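Local coordinates for protein Dye type peroxidase A (Streptomyces lividans 1326, PDB 6GZW) that probably acts as a haem-dependent, dye-decolourising peroxidase, using hydrogen peroxide to oxidise dyes and related substrates, at residues A12-T24 with A359-G371. Residues are numbered along the deposited sequence; the frame is centred on the assembly and turned at random.
Sequences AMFHGKHQPGITT and AVPGGAAEGEYVG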
loop_
_atom_site.group_PDB
_atom_site.type_symbol
_atom_site.label_atom_id
_atom_site.label_comp_id
_atom_site.label_asym_id
_atom_site.label_seq_id
_atom_site.Cartn_x
_atom_site.Cartn_y
_atom_site.Cartn_z
ATOM N N ALA A 12 3.352 -13.057 15.463
ATOM C CA ALA A 12 4.708 -12.805 15.944
ATOM C C ALA A 12 4.701 -12.529 17.450
ATOM O O ALA A 12 3.742 -12.000 18.009
ATOM C CB ALA A 12 5.337 -11.629 15.202
ATOM N N MET A 13 5.806 -12.879 18.092
ATOM C CA MET A 13 5.955 -12.640 19.519
ATOM C C MET A 13 6.406 -11.220 19.805
ATOM O O MET A 13 7.345 -10.714 19.182
ATOM C CB MET A 13 6.951 -13.622 20.132
ATOM C CG MET A 13 6.433 -15.051 20.213
ATOM S SD MET A 13 7.585 -16.134 21.109
ATOM C CE MET A 13 7.473 -15.518 22.793
ATOM N N PHE A 14 5.748 -10.583 20.778
ATOM C CA PHE A 14 6.125 -9.272 21.248
ATOM C C PHE A 14 7.196 -9.398 22.321
ATOM O O PHE A 14 8.244 -8.740 22.258
ATOM C CB PHE A 14 4.906 -8.517 21.843
ATOM C CG PHE A 14 5.270 -7.248 22.539
ATOM C CD1 PHE A 14 5.841 -6.184 21.841
ATOM C CD2 PHE A 14 5.074 -7.104 23.934
ATOM C CE1 PHE A 14 6.211 -5.013 22.494
ATOM C CE2 PHE A 14 5.435 -5.928 24.578
ATOM C CZ PHE A 14 6.001 -4.885 23.869
ATOM N N HIS A 15 6.905 -10.217 23.338
ATOM C CA HIS A 15 7.853 -10.386 24.443
ATOM C C HIS A 15 9.009 -11.288 24.000
ATOM O O HIS A 15 8.793 -12.288 23.323
ATOM C CB HIS A 15 7.189 -10.983 25.688
ATOM C CG HIS A 15 6.259 -10.050 26.390
ATOM N ND1 HIS A 15 4.928 -10.348 26.592
ATOM C CD2 HIS A 15 6.462 -8.838 26.958
ATOM C CE1 HIS A 15 4.351 -9.355 27.242
ATOM N NE2 HIS A 15 5.259 -8.430 27.483
ATOM N N GLY A 16 10.221 -10.931 24.415
ATOM C CA GLY A 16 11.429 -11.703 24.077
ATOM C C GLY A 16 12.736 -10.958 24.349
ATOM O O GLY A 16 12.758 -9.795 24.740
ATOM N N LYS A 17 13.846 -11.660 24.150
ATOM C CA LYS A 17 15.168 -11.064 24.321
ATOM C C LYS A 17 15.381 -9.884 23.346
ATOM O O LYS A 17 15.901 -8.840 23.735
ATOM C CB LYS A 17 16.236 -12.147 24.132
ATOM C CG LYS A 17 17.673 -11.684 24.258
ATOM C CD LYS A 17 18.586 -12.863 23.930
ATOM C CE LYS A 17 20.036 -12.612 24.290
ATOM N NZ LYS A 17 20.835 -13.867 24.090
ATOM N N HIS A 18 14.969 -10.069 22.093
ATOM C CA HIS A 18 15.059 -9.046 21.045
ATOM C C HIS A 18 13.661 -8.538 20.707
ATOM O O HIS A 18 12.690 -9.279 20.833
ATOM C CB HIS A 18 15.690 -9.643 19.779
ATOM C CG HIS A 18 17.001 -10.322 20.028
ATOM N ND1 HIS A 18 18.081 -9.661 20.577
ATOM C CD2 HIS A 18 17.392 -11.604 19.851
ATOM C CE1 HIS A 18 19.091 -10.508 20.700
ATOM N NE2 HIS A 18 18.697 -11.693 20.279
ATOM N N GLN A 19 13.575 -7.278 20.291
ATOM C CA GLN A 19 12.304 -6.762 19.747
ATOM C C GLN A 19 11.981 -7.461 18.444
ATOM O O GLN A 19 12.910 -7.800 17.680
ATOM C CB GLN A 19 12.382 -5.270 19.515
ATOM C CG GLN A 19 12.282 -4.411 20.769
ATOM C CD GLN A 19 12.098 -2.947 20.414
ATOM O OE1 GLN A 19 11.018 -2.560 19.920
ATOM N NE2 GLN A 19 13.101 -2.128 20.667
ATOM N N PRO A 20 10.677 -7.659 18.160
ATOM C CA PRO A 20 10.235 -8.144 16.849
ATOM C C PRO A 20 10.522 -7.110 15.735
ATOM O O PRO A 20 10.805 -5.944 16.008
ATOM C CB PRO A 20 8.722 -8.321 17.049
ATOM C CG PRO A 20 8.382 -7.228 17.978
ATOM C CD PRO A 20 9.527 -7.155 18.955
ATOM N N GLY A 21 10.527 -7.561 14.488
ATOM C CA GLY A 21 10.783 -6.686 13.348
ATOM C C GLY A 21 12.236 -6.552 12.906
ATOM O O GLY A 21 12.563 -5.634 12.159
ATOM N N ILE A 22 13.106 -7.439 13.403
ATOM C CA ILE A 22 14.508 -7.444 13.061
ATOM C C ILE A 22 14.806 -8.720 12.300
ATOM O O ILE A 22 15.264 -8.664 11.142
ATOM C CB ILE A 22 15.403 -7.279 14.307
ATOM C CG1 ILE A 22 15.024 -6.004 15.067
ATOM C CG2 ILE A 22 16.880 -7.201 13.912
ATOM C CD1 ILE A 22 15.743 -5.823 16.388
ATOM N N THR A 23 14.576 -9.865 12.939
ATOM C CA THR A 23 14.745 -11.192 12.306
ATOM C C THR A 23 13.455 -11.774 11.776
ATOM O O THR A 23 13.471 -12.761 11.067
ATOM C CB THR A 23 15.336 -12.230 13.308
ATOM O OG1 THR A 23 14.507 -12.350 14.473
ATOM C CG2 THR A 23 16.720 -11.831 13.688
ATOM N N THR A 24 12.322 -11.153 12.137
ATOM C CA THR A 24 11.029 -11.520 11.624
ATOM C C THR A 24 11.036 -11.562 10.093
ATOM O O THR A 24 11.656 -10.696 9.479
ATOM C CB THR A 24 10.003 -10.450 12.027
ATOM O OG1 THR A 24 10.137 -10.192 13.412
ATOM C CG2 THR A 24 8.585 -10.891 11.719
ATOM N N ALA A 359 18.482 3.860 17.897
ATOM C CA ALA A 359 18.866 2.840 18.859
ATOM C C ALA A 359 17.636 2.052 19.269
ATOM O O ALA A 359 16.739 2.594 19.943
ATOM C CB ALA A 359 19.494 3.481 20.087
ATOM N N VAL A 360 17.599 0.780 18.921
ATOM C CA VAL A 360 16.438 -0.065 19.127
ATOM C C VAL A 360 16.823 -1.044 20.244
ATOM O O VAL A 360 17.570 -2.002 20.005
ATOM C CB VAL A 360 16.072 -0.770 17.808
ATOM C CG1 VAL A 360 15.031 -1.852 17.985
ATOM C CG2 VAL A 360 15.588 0.258 16.775
ATOM N N PRO A 361 16.357 -0.790 21.481
ATOM C CA PRO A 361 16.793 -1.651 22.594
ATOM C C PRO A 361 16.264 -3.069 22.537
ATOM O O PRO A 361 15.540 -3.462 21.610
ATOM C CB PRO A 361 16.249 -0.912 23.811
ATOM C CG PRO A 361 14.994 -0.287 23.285
ATOM C CD PRO A 361 15.416 0.235 21.955
ATOM N N GLY A 362 16.662 -3.885 23.507
ATOM C CA GLY A 362 16.144 -5.247 23.613
ATOM C C GLY A 362 14.635 -5.345 23.745
ATOM O O GLY A 362 13.957 -4.347 24.001
ATOM N N GLY A 363 14.106 -6.546 23.586
ATOM C CA GLY A 363 12.664 -6.735 23.678
ATOM C C GLY A 363 12.188 -6.567 25.103
ATOM O O GLY A 363 12.966 -6.676 26.061
ATOM N N ALA A 364 10.908 -6.283 25.237
ATOM C CA ALA A 364 10.267 -6.223 26.557
ATOM C C ALA A 364 10.087 -7.620 27.153
ATOM O O ALA A 364 9.508 -8.491 26.518
ATOM C CB ALA A 364 8.911 -5.574 26.402
ATOM N N ALA A 365 10.566 -7.831 28.379
ATOM C CA ALA A 365 10.193 -9.035 29.129
ATOM C C ALA A 365 8.731 -8.895 29.563
ATOM O O ALA A 365 8.188 -7.778 29.603
ATOM C CB ALA A 365 11.098 -9.224 30.351
ATOM N N GLU A 366 8.095 -10.022 29.873
ATOM C CA GLU A 366 6.784 -9.996 30.541
ATOM C C GLU A 366 6.827 -9.058 31.765
ATOM O O GLU A 366 7.778 -9.077 32.535
ATOM C CB GLU A 366 6.340 -11.412 30.951
ATOM C CG GLU A 366 4.908 -11.523 31.465
ATOM C CD GLU A 366 3.870 -11.130 30.427
ATOM O OE1 GLU A 366 3.631 -9.919 30.243
ATOM O OE2 GLU A 366 3.282 -12.033 29.804
ATOM N N GLY A 367 5.819 -8.200 31.896
ATOM C CA GLY A 367 5.787 -7.182 32.952
ATOM C C GLY A 367 6.625 -5.928 32.736
ATOM O O GLY A 367 6.766 -5.120 33.658
ATOM N N GLU A 368 7.193 -5.755 31.532
ATOM C CA GLU A 368 8.030 -4.596 31.230
ATOM C C GLU A 368 7.528 -3.886 29.989
ATOM O O GLU A 368 6.725 -4.424 29.225
ATOM C CB GLU A 368 9.467 -4.995 30.893
ATOM C CG GLU A 368 10.238 -5.777 31.924
ATOM C CD GLU A 368 11.690 -5.945 31.502
ATOM O OE1 GLU A 368 11.969 -6.039 30.267
ATOM O OE2 GLU A 368 12.558 -5.938 32.407
ATOM N N TYR A 369 8.063 -2.681 29.814
ATOM C CA TYR A 369 7.908 -1.911 28.582
ATOM C C TYR A 369 9.257 -1.732 27.868
ATOM O O TYR A 369 10.338 -1.795 28.480
ATOM C CB TYR A 369 7.223 -0.554 28.841
ATOM C CG TYR A 369 7.965 0.478 29.668
ATOM C CD1 TYR A 369 7.821 0.532 31.068
ATOM C CD2 TYR A 369 8.754 1.448 29.068
ATOM C CE1 TYR A 369 8.475 1.512 31.827
ATOM C CE2 TYR A 369 9.415 2.426 29.811
ATOM C CZ TYR A 369 9.277 2.469 31.196
ATOM O OH TYR A 369 9.946 3.447 31.917
ATOM N N VAL A 370 9.175 -1.472 26.562
ATOM C CA VAL A 370 10.361 -1.285 25.732
ATOM C C VAL A 370 11.080 0.002 26.148
ATOM O O VAL A 370 10.457 1.062 26.271
ATOM C CB VAL A 370 9.983 -1.243 24.227
ATOM C CG1 VAL A 370 11.218 -0.941 23.381
ATOM C CG2 VAL A 370 9.334 -2.561 23.823
ATOM N N GLY A 371 12.391 -0.091 26.377
ATOM C CA GLY A 371 13.189 1.063 26.772
ATOM C C GLY A 371 13.156 1.370 28.266
ATOM O O GLY A 371 13.605 2.429 28.687
HETATM O O HOH W 1 9.559 -6.231 22.564
HETATM O O HOH W 2 4.853 -6.313 28.622
HETATM O O HOH W 3 16.164 -5.881 20.255
#
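Gln19 and Pro361 form the straightest of three direct hydrogen bonds joining residues 12-24 to residues 359-371, an irregular segment and the end of a strand with the loop after it, more than 330 residues apart in sequence. The amide donates from NE2 to Pro361 O over 2.9 Å at 169°; the oxygen lies nearly in the amide plane, whereas the donor sits above the carbonyl plane. With the chain extended beyond CG, the amide reaches in between Val360 CG1 and Val370 CG1, and OE1 accepts from Phe86 N of strand 83-89, so both ends of this buried group are paired and its flip is settled.

Two backbone bonds tie the two segments further: Gly363 N gives to Lys17 O (2.9 Å) and Gly16 N, more loosely, to Ala364 O (3.3 Å). Gly363 CA lies against Gly16 O in a CA-H...O contact (3.2 Å). Water supplies additional links, one joining Phe14 O to Ala364 N and another bridging Gln19 N and Pro361 O.

Aromatic contacts hold the other end. The His15 ring is sandwiched, Phe14 CD2 over one face and Glu366 CA over the opposite one, the latter a CH-pi contact 3.9 Å from the ring centroid. Its CD2 edge meets Ala364 O, while CE1 approaches Glu366 OE1 at 3.1 Å, the carboxylate plane turned 62° from the ring. Phe14 has CG anti to the backbone N (chi1 171°), which brings CZ within 3.9 Å of Ala364 CB and also near Val370 CG2.

Glu366 belongs to a type II beta turn, Ala365 to Glu368, closed by Glu368 N to Ala365 O. In this two-domain fold of the dimeric alpha-beta barrel clan, the contact packs the N-terminal lead-in to strand 29-37 against the chain leaving strand 350-360, beside the central antiparallel sheet.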